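Long-range contacts in Non-ribosomal peptide synthetase (Methanobrevibacter ruminantium, PDB 6VTJ), which probably reduces and releases a peptide held on its carrier domain, as a thiolation-reductase di-domain of a non-ribosomal peptide synthetase: residues V238-Q246 with A302-L311; I316-S326 with D362-I373. All coordinates share one frame; numbering follows the deposited sequence.

Both contacts belong to the Rossmann-type reductase part of the chain, on opposite faces of strand 313-322, which is itself part of contact 2 alone. In contact 1, V303 of helix 291-308 rests on V313 and I315; in contact 2, I316 and V318 turn the other way, to helix 366-376. Contact 1 is a helix-helix seam toward the edge of the molecule, mostly buried yet bordered by solvent-exposed Q246, and its chemistry across the gap is apolar. Contact 2 lies nearer the centre and is larger, joining strand to strand and strand to helix. There D362 and D367 tie down backbone N-H groups, and the N320 side chain lies about 7 Å from the bound 4'-phosphopantetheine.

Contact 1. Residues V238-Q246 with A302-L311; sequences VINGLKFAQ and AVLQAATKGL
A306, whose methyl faces L242 of the partner helix, offers its carbonyl O to two N-H groups: L311 N at 3.0 Å and, more weakly, K309 N. The first of these, together with G310 N bound to A307 O at 2.8 Å, makes the Schellman motif that ends helix 291-308 in this Rossmann-type domain. G310 suits the turn because its phi is positive (114°), where a side chain would jam against the carbonyl O of K309. The turn brings L311 round to the neighbouring helix, 229-246, which runs alongside in nearly the same direction: the two short axes cross at -21°, 10.3 Å apart at closest approach.

L242 is the forked side chain that fills the seam. With CG trans to the carbonyl carbon (chi1 -70°), the fork lies between the helices and each methyl has its own neighbour. CD1 enters beside A302, 3.9 Å from A302 CB, and also touches the carbonyl O of A302; CD2 points to the C-terminal side and lies against L311 CD2 at 3.6 Å. Alanines at 302 and 306, one turn apart, are small enough to admit this leucine between the helices. L311 answers with its own fork, setting CD1 4.0 Å from A245 CB, and the alanine there leaves room for that branch.

Toward the sheet the valines take over. V238 and V303 cross at about a right angle and sit together over Q255 of strand 252-258, while V303 also reaches V313 and I315 of strand 313-322; beta-branched residues fill this layer between helix and strand. At the solvent-exposed side the extended chain of Q246 borders the seam, its CG 4.3 Å from L311 CD1.

Contact 2. Residues I316-S326 with D362-I373; sequences IRVGNLMSRYS and DMSQIDYVAKGI
D362 grips N320 with one carboxylate oxygen, which S364 shares. Its CG stands between the backbone N and the carbonyl carbon (chi1 67°), turning OD2 to N320 N at 2.8 Å in a nearly straight bond on the syn lone pair. The anti lone pair of the same OD2 takes the hydroxyl of S364, 2.6 Å from OG, which in turn accepts N390 N. N320 CG lies trans to its backbone N (chi1 -180°), and its ND2 points nearly along the C=O of D362, 3.0 Å from D362 O. G319 suits its place because a CB there would clash with D362 OD2. An alanine in place of D362 would probably leave N320 N and the S364 hydroxyl without their shared acceptor and let the loop before L321 shift.

Beyond the loop, L321 and M322 pair in parallel with S364 and Q365, M322 N bonding to S364 O at 3.0 Å. This parallel pair belongs to the Rossmann-type sheet, and the chain passes directly from Q365, the N-cap, into helix 366-376. V318 and L321 both press on V369 at about right angles, L321 CD2 being 3.8 Å from V369 CG2. On the other face, the bent chains of M322 and M363 cross, M322 CG lying 3.8 Å from M363 CE; both flexible thioethers also touch F339.

D367 sets CG between its backbone N and carbonyl carbon (chi1 42°), and OD1 receives Y325 N at 2.9 Å on the syn side, somewhat out of the carboxylate plane; S326 N gives OD2 a weak second bond. Y325 lays its CB against CE1 of the Y368 ring and its ring beside the Q365 amide, whose NE2 is bonded to P470 O. R324 directs its charge to D327 and lays its CG 3.6 Å from I366 CG2.

Contact 1. Residues V238-Q246 with A302-L311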
loop_
_atom_site.group_PDB
_atom_site.type_symbol
_atom_site.label_atom_id
_atom_site.label_comp_id
_atom_site.label_asym_id
_atom_site.label_seq_id
_atom_site.Cartn_x
_atom_site.Cartn_y
_atom_site.Cartn_z
ATOM N N VAL A 238 -12.882 4.996 -6.285
ATOM C CA VAL A 238 -13.441 3.691 -6.616
ATOM C C VAL A 238 -14.945 3.800 -6.875
ATOM O O VAL A 238 -15.471 3.212 -7.830
ATOM C CB VAL A 238 -13.121 2.682 -5.500
ATOM C CG1 VAL A 238 -13.975 1.456 -5.643
ATOM C CG2 VAL A 238 -11.650 2.303 -5.528
ATOM N N ILE A 239 -15.663 4.545 -6.037
ATOM C CA ILE A 239 -17.101 4.691 -6.254
ATOM C C ILE A 239 -17.368 5.318 -7.615
ATOM O O ILE A 239 -18.226 4.853 -8.370
ATOM C CB ILE A 239 -17.737 5.494 -5.108
ATOM C CG1 ILE A 239 -18.032 4.540 -3.946
ATOM C CG2 ILE A 239 -19.023 6.192 -5.587
ATOM C CD1 ILE A 239 -18.029 5.167 -2.583
ATOM N N ASN A 240 -16.615 6.357 -7.964
ATOM C CA ASN A 240 -16.776 6.981 -9.270
ATOM C C ASN A 240 -16.481 6.002 -10.404
ATOM O O ASN A 240 -17.198 5.976 -11.418
ATOM C CB ASN A 240 -15.863 8.201 -9.356
ATOM C CG ASN A 240 -16.230 9.270 -8.344
ATOM O OD1 ASN A 240 -17.374 9.356 -7.889
ATOM N ND2 ASN A 240 -15.255 10.088 -7.979
ATOM N N GLY A 241 -15.420 5.190 -10.260
ATOM C CA GLY A 241 -15.108 4.226 -11.303
ATOM C C GLY A 241 -16.171 3.155 -11.443
ATOM O O GLY A 241 -16.475 2.710 -12.558
ATOM N N LEU A 242 -16.774 2.763 -10.323
ATOM C CA LEU A 242 -17.864 1.799 -10.345
ATOM C C LEU A 242 -19.097 2.380 -11.013
ATOM O O LEU A 242 -19.781 1.684 -11.767
ATOM C CB LEU A 242 -18.203 1.360 -8.919
ATOM C CG LEU A 242 -17.183 0.490 -8.198
ATOM C CD1 LEU A 242 -17.514 0.373 -6.713
ATOM C CD2 LEU A 242 -17.156 -0.864 -8.865
ATOM N N LYS A 243 -19.410 3.644 -10.727
ATOM C CA LYS A 243 -20.548 4.289 -11.379
ATOM C C LYS A 243 -20.336 4.356 -12.882
ATOM O O LYS A 243 -21.248 4.049 -13.674
ATOM C CB LYS A 243 -20.764 5.686 -10.793
ATOM C CG LYS A 243 -21.350 5.655 -9.386
ATOM C CD LYS A 243 -21.725 7.044 -8.854
ATOM N N PHE A 244 -19.116 4.720 -13.295
ATOM C CA PHE A 244 -18.786 4.681 -14.709
ATOM C C PHE A 244 -18.996 3.286 -15.281
ATOM O O PHE A 244 -19.604 3.127 -16.344
ATOM C CB PHE A 244 -17.352 5.125 -14.954
ATOM C CG PHE A 244 -16.892 4.827 -16.348
ATOM C CD1 PHE A 244 -17.351 5.589 -17.411
ATOM C CD2 PHE A 244 -16.063 3.736 -16.610
ATOM C CE1 PHE A 244 -16.951 5.301 -18.709
ATOM C CE2 PHE A 244 -15.666 3.439 -17.898
ATOM C CZ PHE A 244 -16.108 4.224 -18.950
ATOM N N ALA A 245 -18.494 2.259 -14.590
ATOM C CA ALA A 245 -18.647 0.894 -15.090
ATOM C C ALA A 245 -20.115 0.494 -15.195
ATOM O O ALA A 245 -20.492 -0.261 -16.100
ATOM C CB ALA A 245 -17.900 -0.083 -14.182
ATOM N N GLN A 246 -20.952 0.997 -14.288
ATOM C CA GLN A 246 -22.356 0.614 -14.254
ATOM C C GLN A 246 -23.167 1.271 -15.358
ATOM O O GLN A 246 -24.200 0.719 -15.757
ATOM C CB GLN A 246 -22.965 0.951 -12.890
ATOM C CG GLN A 246 -22.731 -0.143 -11.838
ATOM C CD GLN A 246 -22.760 0.389 -10.418
ATOM O OE1 GLN A 246 -22.460 1.561 -10.177
ATOM N NE2 GLN A 246 -23.122 -0.469 -9.466
ATOM N N ALA A 302 -17.421 -1.563 -1.449
ATOM C CA ALA A 302 -18.163 -0.939 -2.546
ATOM C C ALA A 302 -18.129 -1.804 -3.806
ATOM O O ALA A 302 -19.149 -1.947 -4.518
ATOM C CB ALA A 302 -17.603 0.450 -2.833
ATOM N N VAL A 303 -16.963 -2.386 -4.104
ATOM C CA VAL A 303 -16.825 -3.186 -5.315
ATOM C C VAL A 303 -17.733 -4.410 -5.236
ATOM O O VAL A 303 -18.496 -4.710 -6.167
ATOM C CB VAL A 303 -15.352 -3.576 -5.527
ATOM C CG1 VAL A 303 -15.242 -4.622 -6.623
ATOM C CG2 VAL A 303 -14.497 -2.347 -5.850
ATOM N N LEU A 304 -17.697 -5.113 -4.097
ATOM C CA LEU A 304 -18.528 -6.308 -3.938
ATOM C C LEU A 304 -20.026 -5.967 -3.864
ATOM O O LEU A 304 -20.862 -6.748 -4.341
ATOM C CB LEU A 304 -18.077 -7.087 -2.701
ATOM C CG LEU A 304 -16.709 -7.780 -2.833
ATOM C CD1 LEU A 304 -16.150 -8.274 -1.493
ATOM C CD2 LEU A 304 -16.808 -8.941 -3.814
ATOM N N GLN A 305 -20.388 -4.822 -3.273
ATOM C CA GLN A 305 -21.771 -4.355 -3.333
ATOM C C GLN A 305 -22.259 -4.231 -4.777
ATOM O O GLN A 305 -23.318 -4.775 -5.147
ATOM C CB GLN A 305 -21.869 -3.014 -2.613
ATOM C CG GLN A 305 -23.280 -2.463 -2.484
ATOM C CD GLN A 305 -23.285 -1.154 -1.724
ATOM O OE1 GLN A 305 -22.852 -1.093 -0.571
ATOM N NE2 GLN A 305 -23.742 -0.089 -2.376
ATOM N N ALA A 306 -21.504 -3.494 -5.607
ATOM C CA ALA A 306 -21.867 -3.382 -7.023
ATOM C C ALA A 306 -21.986 -4.756 -7.671
ATOM O O ALA A 306 -22.824 -4.961 -8.562
ATOM C CB ALA A 306 -20.843 -2.547 -7.785
ATOM N N ALA A 307 -21.137 -5.702 -7.251
ATOM C CA ALA A 307 -21.263 -7.067 -7.757
ATOM C C ALA A 307 -22.588 -7.693 -7.351
ATOM O O ALA A 307 -23.196 -8.424 -8.138
ATOM C CB ALA A 307 -20.106 -7.933 -7.266
ATOM N N THR A 308 -23.047 -7.437 -6.118
ATOM C CA THR A 308 -24.347 -7.967 -5.703
ATOM C C THR A 308 -25.462 -7.366 -6.527
ATOM O O THR A 308 -26.557 -7.925 -6.565
ATOM C CB THR A 308 -24.668 -7.711 -4.225
ATOM O OG1 THR A 308 -24.965 -6.321 -4.017
ATOM C CG2 THR A 308 -23.534 -8.136 -3.326
ATOM N N LYS A 309 -25.215 -6.233 -7.166
ATOM C CA LYS A 309 -26.197 -5.697 -8.101
ATOM C C LYS A 309 -25.960 -6.135 -9.544
ATOM O O LYS A 309 -26.728 -5.750 -10.423
ATOM C CB LYS A 309 -26.230 -4.165 -8.031
ATOM C CG LYS A 309 -26.696 -3.604 -6.699
ATOM C CD LYS A 309 -27.960 -4.308 -6.215
ATOM N N GLY A 310 -24.925 -6.918 -9.822
ATOM C CA GLY A 310 -24.754 -7.479 -11.151
ATOM C C GLY A 310 -23.540 -6.990 -11.913
ATOM O O GLY A 310 -23.311 -7.462 -13.036
ATOM N N LEU A 311 -22.760 -6.066 -11.379
ATOM C CA LEU A 311 -21.502 -5.679 -12.023
ATOM C C LEU A 311 -20.490 -6.823 -11.946
ATOM O O LEU A 311 -20.258 -7.368 -10.865
ATOM C CB LEU A 311 -20.922 -4.433 -11.343
ATOM C CG LEU A 311 -19.787 -3.736 -12.096
ATOM C CD1 LEU A 311 -20.274 -3.225 -13.456
ATOM C CD2 LEU A 311 -19.200 -2.605 -11.266
#

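Contact 2. Residues I316-S326 with D362-I373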
loop_
_atom_site.group_PDB
_atom_site.type_symbol
_atom_site.label_atom_id
_atom_site.label_comp_id
_atom_site.label_asym_id
_atom_site.label_seq_id
_atom_site.Cartn_x
_atom_site.Cartn_y
_atom_site.Cartn_z
ATOM N N ILE A 316 -8.165 -7.788 -6.497
ATOM C CA ILE A 316 -6.855 -8.418 -6.523
ATOM C C ILE A 316 -6.062 -7.796 -5.378
ATOM O O ILE A 316 -5.540 -6.685 -5.511
ATOM C CB ILE A 316 -6.159 -8.218 -7.883
ATOM C CG1 ILE A 316 -6.951 -8.915 -9.008
ATOM C CG2 ILE A 316 -4.711 -8.721 -7.847
ATOM C CD1 ILE A 316 -6.266 -8.795 -10.388
ATOM N N ARG A 317 -5.966 -8.497 -4.247
ATOM C CA ARG A 317 -5.149 -8.025 -3.129
ATOM C C ARG A 317 -3.666 -8.277 -3.400
ATOM O O ARG A 317 -3.248 -9.425 -3.599
ATOM C CB ARG A 317 -5.575 -8.714 -1.835
ATOM C CG ARG A 317 -7.003 -8.402 -1.443
ATOM C CD ARG A 317 -7.486 -9.290 -0.320
ATOM N NE ARG A 317 -8.825 -8.899 0.105
ATOM C CZ ARG A 317 -9.684 -9.711 0.700
ATOM N NH1 ARG A 317 -9.337 -10.978 0.943
ATOM N NH2 ARG A 317 -10.883 -9.253 1.061
ATOM N N VAL A 318 -2.861 -7.221 -3.387
ATOM C CA VAL A 318 -1.423 -7.363 -3.590
ATOM C C VAL A 318 -0.703 -7.137 -2.262
ATOM O O VAL A 318 -1.290 -6.692 -1.269
ATOM C CB VAL A 318 -0.884 -6.435 -4.708
ATOM C CG1 VAL A 318 -1.532 -6.806 -6.059
ATOM C CG2 VAL A 318 -1.073 -4.950 -4.371
ATOM N N GLY A 319 0.578 -7.484 -2.241
ATOM C CA GLY A 319 1.313 -7.483 -0.999
ATOM C C GLY A 319 2.429 -6.462 -0.951
ATOM O O GLY A 319 2.180 -5.257 -1.030
ATOM N N ASN A 320 3.663 -6.949 -0.834
ATOM C CA ASN A 320 4.863 -6.120 -0.684
ATOM C C ASN A 320 5.456 -5.883 -2.073
ATOM O O ASN A 320 6.249 -6.685 -2.576
ATOM C CB ASN A 320 5.842 -6.818 0.258
ATOM C CG ASN A 320 7.136 -6.030 0.489
ATOM O OD1 ASN A 320 7.155 -4.798 0.482
ATOM N ND2 ASN A 320 8.218 -6.755 0.719
ATOM N N LEU A 321 5.086 -4.751 -2.687
ATOM C CA LEU A 321 5.426 -4.449 -4.077
ATOM C C LEU A 321 6.898 -4.060 -4.188
ATOM O O LEU A 321 7.288 -2.957 -3.782
ATOM C CB LEU A 321 4.534 -3.332 -4.613
ATOM C CG LEU A 321 3.035 -3.632 -4.641
ATOM C CD1 LEU A 321 2.293 -2.504 -5.313
ATOM C CD2 LEU A 321 2.744 -4.952 -5.348
ATOM N N MET A 322 7.697 -4.920 -4.812
ATOM C CA MET A 322 9.149 -4.779 -4.821
ATOM C C MET A 322 9.684 -4.647 -6.251
ATOM O O MET A 322 8.945 -4.709 -7.238
ATOM C CB MET A 322 9.791 -5.964 -4.091
ATOM C CG MET A 322 9.689 -5.819 -2.563
ATOM S SD MET A 322 10.767 -4.509 -1.943
ATOM C CE MET A 322 9.653 -3.171 -1.433
ATOM N N SER A 323 11.001 -4.490 -6.339
ATOM C CA SER A 323 11.678 -4.170 -7.591
ATOM C C SER A 323 11.515 -5.272 -8.631
ATOM O O SER A 323 11.326 -6.452 -8.304
ATOM C CB SER A 323 13.167 -3.947 -7.330
ATOM O OG SER A 323 13.323 -3.197 -6.151
ATOM N N ARG A 324 11.623 -4.865 -9.899
ATOM C CA ARG A 324 11.509 -5.795 -11.019
ATOM C C ARG A 324 12.436 -6.984 -10.839
ATOM O O ARG A 324 13.591 -6.845 -10.413
ATOM C CB ARG A 324 11.832 -5.109 -12.350
ATOM C CG ARG A 324 10.768 -4.144 -12.813
ATOM C CD ARG A 324 10.827 -3.901 -14.305
ATOM N NE ARG A 324 12.021 -3.160 -14.729
ATOM C CZ ARG A 324 12.011 -1.898 -15.154
ATOM N NH1 ARG A 324 10.871 -1.224 -15.184
ATOM N NH2 ARG A 324 13.139 -1.301 -15.542
ATOM N N TYR A 325 11.907 -8.158 -11.168
ATOM C CA TYR A 325 12.725 -9.364 -11.194
ATOM C C TYR A 325 13.816 -9.274 -12.255
ATOM O O TYR A 325 14.955 -9.719 -12.034
ATOM C CB TYR A 325 11.835 -10.579 -11.450
ATOM C CG TYR A 325 12.594 -11.884 -11.417
ATOM C CD1 TYR A 325 13.076 -12.394 -10.216
ATOM C CD2 TYR A 325 12.840 -12.605 -12.580
ATOM C CE1 TYR A 325 13.785 -13.604 -10.177
ATOM C CE2 TYR A 325 13.542 -13.816 -12.551
ATOM C CZ TYR A 325 14.005 -14.310 -11.353
ATOM O OH TYR A 325 14.692 -15.508 -11.321
ATOM N N SER A 326 13.496 -8.671 -13.405
ATOM C CA SER A 326 14.410 -8.715 -14.539
ATOM C C SER A 326 15.676 -7.924 -14.259
ATOM O O SER A 326 16.781 -8.416 -14.490
ATOM C CB SER A 326 13.720 -8.189 -15.800
ATOM O OG SER A 326 13.234 -6.860 -15.623
ATOM N N ASP A 362 6.666 -11.655 1.640
ATOM C CA ASP A 362 6.627 -11.808 0.196
ATOM C C ASP A 362 7.449 -10.710 -0.462
ATOM O O ASP A 362 7.418 -9.548 -0.037
ATOM C CB ASP A 362 5.188 -11.734 -0.308
ATOM C CG ASP A 362 4.575 -10.347 -0.119
ATOM O OD1 ASP A 362 4.342 -9.937 1.045
ATOM O OD2 ASP A 362 4.327 -9.667 -1.133
ATOM N N MET A 363 8.216 -11.081 -1.473
ATOM C CA MET A 363 8.853 -10.102 -2.352
ATOM C C MET A 363 8.129 -10.213 -3.689
ATOM O O MET A 363 8.494 -11.004 -4.564
ATOM C CB MET A 363 10.341 -10.331 -2.459
ATOM C CG MET A 363 11.018 -10.377 -1.087
ATOM S SD MET A 363 11.250 -8.759 -0.335
ATOM C CE MET A 363 12.528 -8.073 -1.393
ATOM N N SER A 364 7.073 -9.424 -3.830
ATOM C CA SER A 364 6.224 -9.473 -5.019
ATOM C C SER A 364 6.830 -8.552 -6.070
ATOM O O SER A 364 6.576 -7.346 -6.083
ATOM C CB SER A 364 4.802 -9.072 -4.651
ATOM O OG SER A 364 4.236 -10.009 -3.741
ATOM N N GLN A 365 7.645 -9.136 -6.957
ATOM C CA GLN A 365 8.341 -8.374 -7.989
ATOM C C GLN A 365 7.339 -7.709 -8.930
ATOM O O GLN A 365 6.465 -8.379 -9.498
ATOM C CB GLN A 365 9.277 -9.299 -8.768
ATOM C CG GLN A 365 10.259 -10.108 -7.873
ATOM C CD GLN A 365 9.766 -11.524 -7.546
ATOM O OE1 GLN A 365 8.580 -11.834 -7.681
ATOM N NE2 GLN A 365 10.692 -12.396 -7.144
ATOM N N ILE A 366 7.489 -6.387 -9.112
ATOM C CA ILE A 366 6.439 -5.556 -9.715
ATOM C C ILE A 366 6.091 -6.004 -11.135
ATOM O O ILE A 366 4.929 -5.867 -11.574
ATOM C CB ILE A 366 6.854 -4.069 -9.667
ATOM C CG1 ILE A 366 5.667 -3.141 -9.931
ATOM C CG2 ILE A 366 7.904 -3.788 -10.700
ATOM C CD1 ILE A 366 4.582 -3.163 -8.900
ATOM N N ASP A 367 7.066 -6.538 -11.880
ATOM C CA ASP A 367 6.742 -7.001 -13.229
ATOM C C ASP A 367 5.884 -8.256 -13.164
ATOM O O ASP A 367 4.941 -8.418 -13.947
ATOM C CB ASP A 367 8.014 -7.221 -14.082
ATOM C CG ASP A 367 9.172 -7.899 -13.332
ATOM O OD1 ASP A 367 9.120 -8.092 -12.096
ATOM O OD2 ASP A 367 10.181 -8.224 -14.000
ATOM N N TYR A 368 6.137 -9.111 -12.174
ATOM C CA TYR A 368 5.285 -10.273 -12.011
ATOM C C TYR A 368 3.955 -9.931 -11.340
ATOM O O TYR A 368 2.947 -10.572 -11.653
ATOM C CB TYR A 368 6.056 -11.368 -11.277
ATOM C CG TYR A 368 6.954 -12.089 -12.250
ATOM C CD1 TYR A 368 8.144 -11.515 -12.676
ATOM C CD2 TYR A 368 6.595 -13.330 -12.779
ATOM C CE1 TYR A 368 8.954 -12.156 -13.579
ATOM C CE2 TYR A 368 7.405 -13.980 -13.690
ATOM C CZ TYR A 368 8.577 -13.390 -14.086
ATOM O OH TYR A 368 9.378 -14.031 -14.991
ATOM N N VAL A 369 3.897 -8.905 -10.470
ATOM C CA VAL A 369 2.592 -8.451 -9.990
ATOM C C VAL A 369 1.723 -8.043 -11.167
ATOM O O VAL A 369 0.550 -8.427 -11.257
ATOM C CB VAL A 369 2.725 -7.293 -8.988
ATOM C CG1 VAL A 369 1.342 -6.805 -8.592
ATOM C CG2 VAL A 369 3.482 -7.733 -7.760
ATOM N N ALA A 370 2.289 -7.262 -12.095
ATOM C CA ALA A 370 1.486 -6.789 -13.228
ATOM C C ALA A 370 1.057 -7.944 -14.142
ATOM O O ALA A 370 -0.101 -7.989 -14.599
ATOM C CB ALA A 370 2.263 -5.731 -14.016
ATOM N N LYS A 371 1.970 -8.880 -14.424
ATOM C CA LYS A 371 1.580 -10.075 -15.174
ATOM C C LYS A 371 0.438 -10.820 -14.488
ATOM O O LYS A 371 -0.511 -11.258 -15.146
ATOM C CB LYS A 371 2.767 -11.020 -15.348
ATOM C CG LYS A 371 3.859 -10.519 -16.265
ATOM C CD LYS A 371 4.858 -11.626 -16.521
ATOM C CE LYS A 371 6.217 -11.086 -16.916
ATOM N NZ LYS A 371 7.155 -12.222 -17.195
ATOM N N GLY A 372 0.518 -10.985 -13.170
ATOM C CA GLY A 372 -0.522 -11.706 -12.463
ATOM C C GLY A 372 -1.847 -10.973 -12.433
ATOM O O GLY A 372 -2.909 -11.607 -12.423
ATOM N N ILE A 373 -1.810 -9.636 -12.412
ATOM C CA ILE A 373 -3.049 -8.861 -12.468
ATOM C C ILE A 373 -3.721 -9.067 -13.812
ATOM O O ILE A 373 -4.934 -9.303 -13.899
ATOM C CB ILE A 373 -2.766 -7.375 -12.194
ATOM C CG1 ILE A 373 -2.565 -7.163 -10.694
ATOM C CG2 ILE A 373 -3.896 -6.494 -12.713
ATOM C CD1 ILE A 373 -1.809 -5.893 -10.374
#